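Side-chain contacts in probable 2-dehydro-3-deoxygalactonokinase DgoK1 (Sinorhizobium meliloti, PDB 3T69), which probably phosphorylates 2-dehydro-3-deoxy-D-galactonate at the expense of ATP, the second step of D-galactonate degradation: residues B[246-251]-B[272-277]; B[155-158]-B[163-166]. All blocks are in the same frame, centred on the assembly; numbering follows the deposited sequence.

Interaction 1: B[246-251]-B[272-277]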
ATOM      1  N   GLY B 246      -4.643   7.820  -9.221  1.00 34.72           N
ATOM      2  CA  GLY B 246      -5.957   8.428  -9.137  1.00 34.31           C
ATOM      3  C   GLY B 246      -6.215   8.869  -7.721  1.00 34.56           C
ATOM      4  O   GLY B 246      -6.831   9.913  -7.465  1.00 34.79           O
ATOM      5  N   LEU B 247      -5.683   8.090  -6.784  1.00 35.61           N
ATOM      6  CA  LEU B 247      -5.911   8.345  -5.342  1.00 35.80           C
ATOM      7  C   LEU B 247      -5.184   9.575  -4.869  1.00 35.31           C
ATOM      8  O   LEU B 247      -5.787  10.466  -4.231  1.00 34.74           O
ATOM      9  CB  LEU B 247      -5.522   7.107  -4.525  1.00 36.45           C
ATOM     10  CG  LEU B 247      -5.556   7.141  -3.020  1.00 36.05           C
ATOM     11  CD1 LEU B 247      -6.919   7.447  -2.496  1.00 37.34           C
ATOM     12  CD2 LEU B 247      -5.187   5.796  -2.601  1.00 39.71           C
ATOM     13  N   GLU B 248      -3.901   9.651  -5.207  1.00 36.07           N
ATOM     14  CA  GLU B 248      -3.160  10.920  -5.049  1.00 37.38           C
ATOM     15  C   GLU B 248      -3.927  12.170  -5.479  1.00 38.05           C
ATOM     16  O   GLU B 248      -3.952  13.188  -4.773  1.00 38.49           O
ATOM     17  CB  GLU B 248      -1.910  10.902  -5.882  1.00 37.41           C
ATOM     18  CG  GLU B 248      -1.122  12.185  -5.693  1.00 39.05           C
ATOM     19  CD  GLU B 248       0.292  12.077  -6.221  1.00 42.67           C
ATOM     20  OE1 GLU B 248       0.822  10.934  -6.276  1.00 43.13           O
ATOM     21  OE2 GLU B 248       0.860  13.146  -6.587  1.00 44.27           O
ATOM     22  N   ILE B 249      -4.560  12.111  -6.648  1.00 38.64           N
ATOM     23  CA  ILE B 249      -5.104  13.346  -7.164  1.00 39.07           C
ATOM     24  C   ILE B 249      -6.345  13.713  -6.422  1.00 39.29           C
ATOM     25  O   ILE B 249      -6.535  14.886  -6.046  1.00 39.95           O
ATOM     26  CB  ILE B 249      -5.368  13.272  -8.637  1.00 39.65           C
ATOM     27  CG1 ILE B 249      -4.047  13.146  -9.388  1.00 36.43           C
ATOM     28  CG2 ILE B 249      -6.205  14.488  -9.077  1.00 40.00           C
ATOM     29  CD1 ILE B 249      -4.276  12.581 -10.752  1.00 35.53           C
ATOM     30  N   ALA B 250      -7.184  12.710  -6.203  1.00 39.43           N
ATOM     31  CA  ALA B 250      -8.302  12.854  -5.271  1.00 39.62           C
ATOM     32  C   ALA B 250      -7.870  13.603  -4.051  1.00 39.87           C
ATOM     33  O   ALA B 250      -8.497  14.561  -3.690  1.00 39.41           O
ATOM     34  CB  ALA B 250      -8.824  11.490  -4.859  1.00 40.40           C
ATOM     35  N   GLY B 251      -6.771  13.165  -3.436  1.00 41.00           N
ATOM     36  CA  GLY B 251      -6.292  13.781  -2.217  1.00 42.34           C
ATOM     37  C   GLY B 251      -5.742  15.183  -2.423  1.00 43.43           C
ATOM     38  O   GLY B 251      -6.097  16.135  -1.682  1.00 42.89           O
ATOM     39  N   THR B 272       5.654  12.056 -18.008  1.00 58.36           N
ATOM     40  CA  THR B 272       4.631  11.797 -19.035  1.00 57.84           C
ATOM     41  C   THR B 272       3.387  11.229 -18.333  1.00 56.97           C
ATOM     42  O   THR B 272       2.310  11.890 -18.288  1.00 57.02           O
ATOM     43  CB  THR B 272       5.170  10.861 -20.180  1.00 58.26           C
ATOM     44  OG1 THR B 272       6.184  11.544 -20.938  1.00 59.64           O
ATOM     45  CG2 THR B 272       4.065  10.442 -21.135  1.00 58.08           C
ATOM     46  N   LEU B 273       3.562  10.052 -17.732  1.00 55.49           N
ATOM     47  CA  LEU B 273       2.541   9.420 -16.882  1.00 54.13           C
ATOM     48  C   LEU B 273       1.674  10.380 -16.041  1.00 52.77           C
ATOM     49  O   LEU B 273       0.448  10.286 -16.063  1.00 52.52           O
ATOM     50  CB  LEU B 273       3.209   8.399 -15.982  1.00 54.32           C
ATOM     51  CG  LEU B 273       2.400   7.151 -15.614  1.00 56.93           C
ATOM     52  CD1 LEU B 273       1.840   6.445 -16.859  1.00 57.90           C
ATOM     53  CD2 LEU B 273       3.303   6.181 -14.823  1.00 58.06           C
ATOM     54  N   TYR B 274       2.284  11.326 -15.334  1.00 51.47           N
ATOM     55  CA  TYR B 274       1.494  12.280 -14.572  1.00 50.73           C
ATOM     56  C   TYR B 274       0.731  13.345 -15.359  1.00 51.93           C
ATOM     57  O   TYR B 274      -0.351  13.781 -14.927  1.00 51.15           O
ATOM     58  CB  TYR B 274       2.323  12.946 -13.470  1.00 50.65           C
ATOM     59  CG  TYR B 274       2.391  12.170 -12.163  1.00 46.77           C
ATOM     60  CD1 TYR B 274       1.679  12.591 -11.040  1.00 44.17           C
ATOM     61  CD2 TYR B 274       3.157  11.025 -12.050  1.00 42.28           C
ATOM     62  CE1 TYR B 274       1.742  11.883  -9.809  1.00 39.02           C
ATOM     63  CE2 TYR B 274       3.226  10.323 -10.832  1.00 40.45           C
ATOM     64  CZ  TYR B 274       2.510  10.752  -9.734  1.00 38.62           C
ATOM     65  OH  TYR B 274       2.600  10.056  -8.552  1.00 40.13           O
ATOM     66  N   ARG B 275       1.279  13.785 -16.501  1.00 53.53           N
ATOM     67  CA  ARG B 275       0.614  14.862 -17.275  1.00 53.85           C
ATOM     68  C   ARG B 275      -0.594  14.187 -17.852  1.00 53.95           C
ATOM     69  O   ARG B 275      -1.708  14.745 -17.876  1.00 53.88           O
ATOM     70  CB  ARG B 275       1.530  15.418 -18.413  1.00 54.52           C
ATOM     71  N   THR B 276      -0.347  12.955 -18.296  1.00 53.86           N
ATOM     72  CA  THR B 276      -1.379  12.111 -18.869  1.00 54.86           C
ATOM     73  C   THR B 276      -2.494  11.947 -17.837  1.00 55.23           C
ATOM     74  O   THR B 276      -3.686  12.216 -18.103  1.00 55.90           O
ATOM     75  CB  THR B 276      -0.772  10.763 -19.218  1.00 54.91           C
ATOM     76  OG1 THR B 276       0.296  10.972 -20.138  1.00 54.88           O
ATOM     77  CG2 THR B 276      -1.779   9.826 -19.823  1.00 56.01           C
ATOM     78  N   ALA B 277      -2.085  11.559 -16.636  1.00 54.82           N
ATOM     79  CA  ALA B 277      -3.029  11.319 -15.591  1.00 54.37           C
ATOM     80  C   ALA B 277      -3.718  12.620 -15.173  1.00 53.98           C
ATOM     81  O   ALA B 277      -4.921  12.637 -14.922  1.00 54.65           O
ATOM     82  CB  ALA B 277      -2.332  10.608 -14.422  1.00 53.78           C
TER
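Glu248 and Tyr274 meet through their polar ends and show how one buried carboxylate can gather several donors. The CB of Glu248 points toward helix 268-280. CG lies anti to the backbone N (chi1 -178°), and with the chain extended beyond it the carboxylate is carried across to the rim of the tyrosine ring. Glu248 CD comes level with that rim, in the ring plane, 3.9 Å from Tyr274 CE1. At the tip, Glu248 OE1 accepts a hydrogen bond of 3.0 Å from Tyr274 OH; the hydroxyl approaches on the syn side but 31° out of the carboxylate plane. Glu248 OE2 sits at the ring edge, 3.6 Å from Tyr274 CE1, and the carboxylate and ring planes are turned 52° apart. Outside the pair, Thr171 OG1 is hydrogen-bonded to both Glu248 OE1 and Tyr274 OH, while Ser153, and probably the indole N-H of Trp155, bond to OE2, which would fix the rotation of the group. With an alanine here, Tyr274 OH would probably lose this acceptor, and Ser153 and Trp155 the carboxylate they face. Alongside, Ile249 CD1 lies 4.2 Å from Ala277 O, a van der Waals approach to the helix backbone. Helix 268-280 follows strand 261-264 through a glycine-rich turn; this strand-turn-helix is consistent with the adenosine motif of the actin/sugar kinase/Hsp70 superfamily, here packed against helix 233-252.

Interaction 2: B[155-158]-B[163-166]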
ATOM      1  N   TRP B 155       2.989  17.770  -3.217  1.00 43.35           N
ATOM      2  CA  TRP B 155       2.070  18.804  -3.735  1.00 44.51           C
ATOM      3  C   TRP B 155       2.238  20.093  -2.930  1.00 45.15           C
ATOM      4  O   TRP B 155       1.965  20.115  -1.739  1.00 44.86           O
ATOM      5  CB  TRP B 155       0.611  18.330  -3.723  1.00 44.26           C
ATOM      6  CG  TRP B 155       0.301  17.352  -4.898  1.00 45.64           C
ATOM      7  CD1 TRP B 155       0.829  16.101  -5.095  1.00 44.91           C
ATOM      8  CD2 TRP B 155      -0.593  17.576  -5.989  1.00 43.72           C
ATOM      9  NE1 TRP B 155       0.331  15.539  -6.236  1.00 43.87           N
ATOM     10  CE2 TRP B 155      -0.549  16.422  -6.806  1.00 45.39           C
ATOM     11  CE3 TRP B 155      -1.402  18.647  -6.370  1.00 43.43           C
ATOM     12  CZ2 TRP B 155      -1.296  16.311  -7.989  1.00 45.94           C
ATOM     13  CZ3 TRP B 155      -2.144  18.549  -7.531  1.00 45.30           C
ATOM     14  CH2 TRP B 155      -2.099  17.376  -8.329  1.00 46.07           C
ATOM     15  N   VAL B 156       2.704  21.160  -3.585  1.00 46.20           N
ATOM     16  CA  VAL B 156       3.201  22.359  -2.876  1.00 46.92           C
ATOM     17  C   VAL B 156       2.438  23.674  -3.203  1.00 48.01           C
ATOM     18  O   VAL B 156       2.262  24.014  -4.371  1.00 48.75           O
ATOM     19  CB  VAL B 156       4.700  22.522  -3.171  1.00 46.18           C
ATOM     20  CG1 VAL B 156       5.333  23.596  -2.298  1.00 45.50           C
ATOM     21  CG2 VAL B 156       5.404  21.207  -3.010  1.00 44.99           C
ATOM     22  N   ARG B 157       1.963  24.378  -2.191  1.00 49.31           N
ATOM     23  CA  ARG B 157       1.382  25.678  -2.420  1.00 52.32           C
ATOM     24  C   ARG B 157       2.530  26.704  -2.357  1.00 53.29           C
ATOM     25  O   ARG B 157       3.058  27.009  -1.264  1.00 53.27           O
ATOM     26  CB  ARG B 157       0.247  26.037  -1.415  1.00 53.13           C
ATOM     27  CG  ARG B 157      -0.503  24.839  -0.717  1.00 58.40           C
ATOM     28  CD  ARG B 157      -1.823  25.180   0.088  1.00 64.00           C
ATOM     29  NE  ARG B 157      -1.918  26.538   0.680  1.00 69.87           N
ATOM     30  CZ  ARG B 157      -1.759  26.853   1.978  1.00 71.41           C
ATOM     31  NH1 ARG B 157      -1.451  25.916   2.883  1.00 70.62           N
ATOM     32  NH2 ARG B 157      -1.885  28.130   2.370  1.00 70.62           N
ATOM     33  N   LEU B 158       2.885  27.241  -3.532  1.00 54.21           N
ATOM     34  CA  LEU B 158       3.974  28.224  -3.716  1.00 54.69           C
ATOM     35  C   LEU B 158       3.451  29.657  -3.952  1.00 55.79           C
ATOM     36  O   LEU B 158       2.528  29.852  -4.731  1.00 56.62           O
ATOM     37  CB  LEU B 158       4.840  27.781  -4.886  1.00 53.60           C
ATOM     38  CG  LEU B 158       6.092  28.580  -5.209  1.00 53.78           C
ATOM     39  CD1 LEU B 158       6.939  28.873  -3.932  1.00 54.34           C
ATOM     40  CD2 LEU B 158       6.905  27.838  -6.253  1.00 49.95           C
ATOM     41  N   VAL B 163       7.153  28.805   0.120  1.00 55.66           N
ATOM     42  CA  VAL B 163       6.337  27.606   0.353  1.00 53.27           C
ATOM     43  C   VAL B 163       5.373  27.832   1.516  1.00 52.63           C
ATOM     44  O   VAL B 163       5.811  28.041   2.640  1.00 52.11           O
ATOM     45  CB  VAL B 163       7.188  26.391   0.653  1.00 52.38           C
ATOM     46  CG1 VAL B 163       6.317  25.205   0.775  1.00 51.87           C
ATOM     47  CG2 VAL B 163       8.180  26.184  -0.452  1.00 51.77           C
ATOM     48  N   GLU B 164       4.069  27.794   1.234  1.00 52.17           N
ATOM     49  CA  GLU B 164       3.049  28.071   2.244  1.00 52.24           C
ATOM     50  C   GLU B 164       2.727  26.817   3.044  1.00 50.98           C
ATOM     51  O   GLU B 164       2.425  26.885   4.242  1.00 50.29           O
ATOM     52  CB  GLU B 164       1.765  28.638   1.606  1.00 53.35           C
ATOM     53  CG  GLU B 164       1.810  30.130   1.238  1.00 57.45           C
ATOM     54  CD  GLU B 164       1.968  31.019   2.472  1.00 64.71           C
ATOM     55  OE1 GLU B 164       1.173  30.823   3.440  1.00 67.84           O
ATOM     56  OE2 GLU B 164       2.879  31.902   2.490  1.00 65.08           O
ATOM     57  N   GLY B 165       2.798  25.677   2.356  1.00 49.90           N
ATOM     58  CA  GLY B 165       2.465  24.371   2.909  1.00 47.55           C
ATOM     59  C   GLY B 165       2.674  23.341   1.819  1.00 46.53           C
ATOM     60  O   GLY B 165       2.913  23.692   0.632  1.00 46.30           O
ATOM     61  N   PHE B 166       2.599  22.070   2.207  1.00 44.52           N
ATOM     62  CA  PHE B 166       2.654  20.998   1.249  1.00 42.80           C
ATOM     63  C   PHE B 166       2.140  19.647   1.759  1.00 42.76           C
ATOM     64  O   PHE B 166       1.885  19.496   2.957  1.00 43.37           O
ATOM     65  CB  PHE B 166       4.069  20.867   0.755  1.00 42.59           C
ATOM     66  CG  PHE B 166       5.042  20.485   1.804  1.00 41.67           C
ATOM     67  CD1 PHE B 166       5.565  21.446   2.676  1.00 40.00           C
ATOM     68  CD2 PHE B 166       5.490  19.167   1.892  1.00 39.39           C
ATOM     69  CE1 PHE B 166       6.527  21.091   3.641  1.00 39.53           C
ATOM     70  CE2 PHE B 166       6.437  18.788   2.849  1.00 40.41           C
ATOM     71  CZ  PHE B 166       6.967  19.753   3.734  1.00 39.58           C
TER
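Two backbone hydrogen bonds join Arg157 to the neighbouring strand, and together they record an irregularity in its register. Glu164 N gives its hydrogen to Arg157 O at 2.8 Å, nearly straight at 171°, whereas Arg157 N turns to Gly165 O, 3.1 Å away. One residue thus faces two, between the non-hydrogen-bonded pairs Val156-Phe166 and Leu158-Val163: a classic beta bulge, with Glu164 in a helix-like backbone conformation. A CA-H...O contact of 3.2 Å from Phe166 CA to Trp155 O adds to the backbone set. Apolar contacts occupy the face bearing Val156, Leu158, Val163 and Phe166. The two branches of Val156 divide the work: CG1, anti to the backbone N (chi1 -171°), touches Val163 CG1 at 3.6 Å, while Val156 CG2 lies 4.0 Å from Phe166 CB. Leu132 of helix 128-139 packs on Val156 and Leu158. The charged contact involves Glu164 and Arg157, whose side chain is on the other face. The Arg157 chain, bent at chi3, lays one guanidinium face against Glu164 CB, 3.8 Å from Arg157 NH2. Glu164 OE1 lies 4.2 Å from Arg157 NH2, well out of the guanidinium plane, so at most a long-range attraction is likely; the salt bridge of Glu164 is with Arg162. Antiparallel at 157°, the strands form a bulged beta hairpin, part of a sheet whose order is consistent with the ribonuclease H-like fold of this kinase superfamily.

Interaction 1 and interaction 2 lie in series along the chain, their centres about 18 Å apart, yet one probable polar contact appears to tie them. Trp155, at the start of the hairpin segment 155-158, sends its side chain away from the partner strand, and its NE1 lies 2.5 Å from Glu248 OE2, short for the hydrogen bond it probably makes. The carboxylate that receives Tyr274 may therefore also join the helix pair to the sheet. Strand 261-264, which separates helices 233-252 and 268-280 in sequence, belongs to the same sheet as the hairpin, giving a second connection through the fold. Tyr274 lies near the glycine-rich turn of Gly266, Gly268 and Gly271, possibly part of the ATP site.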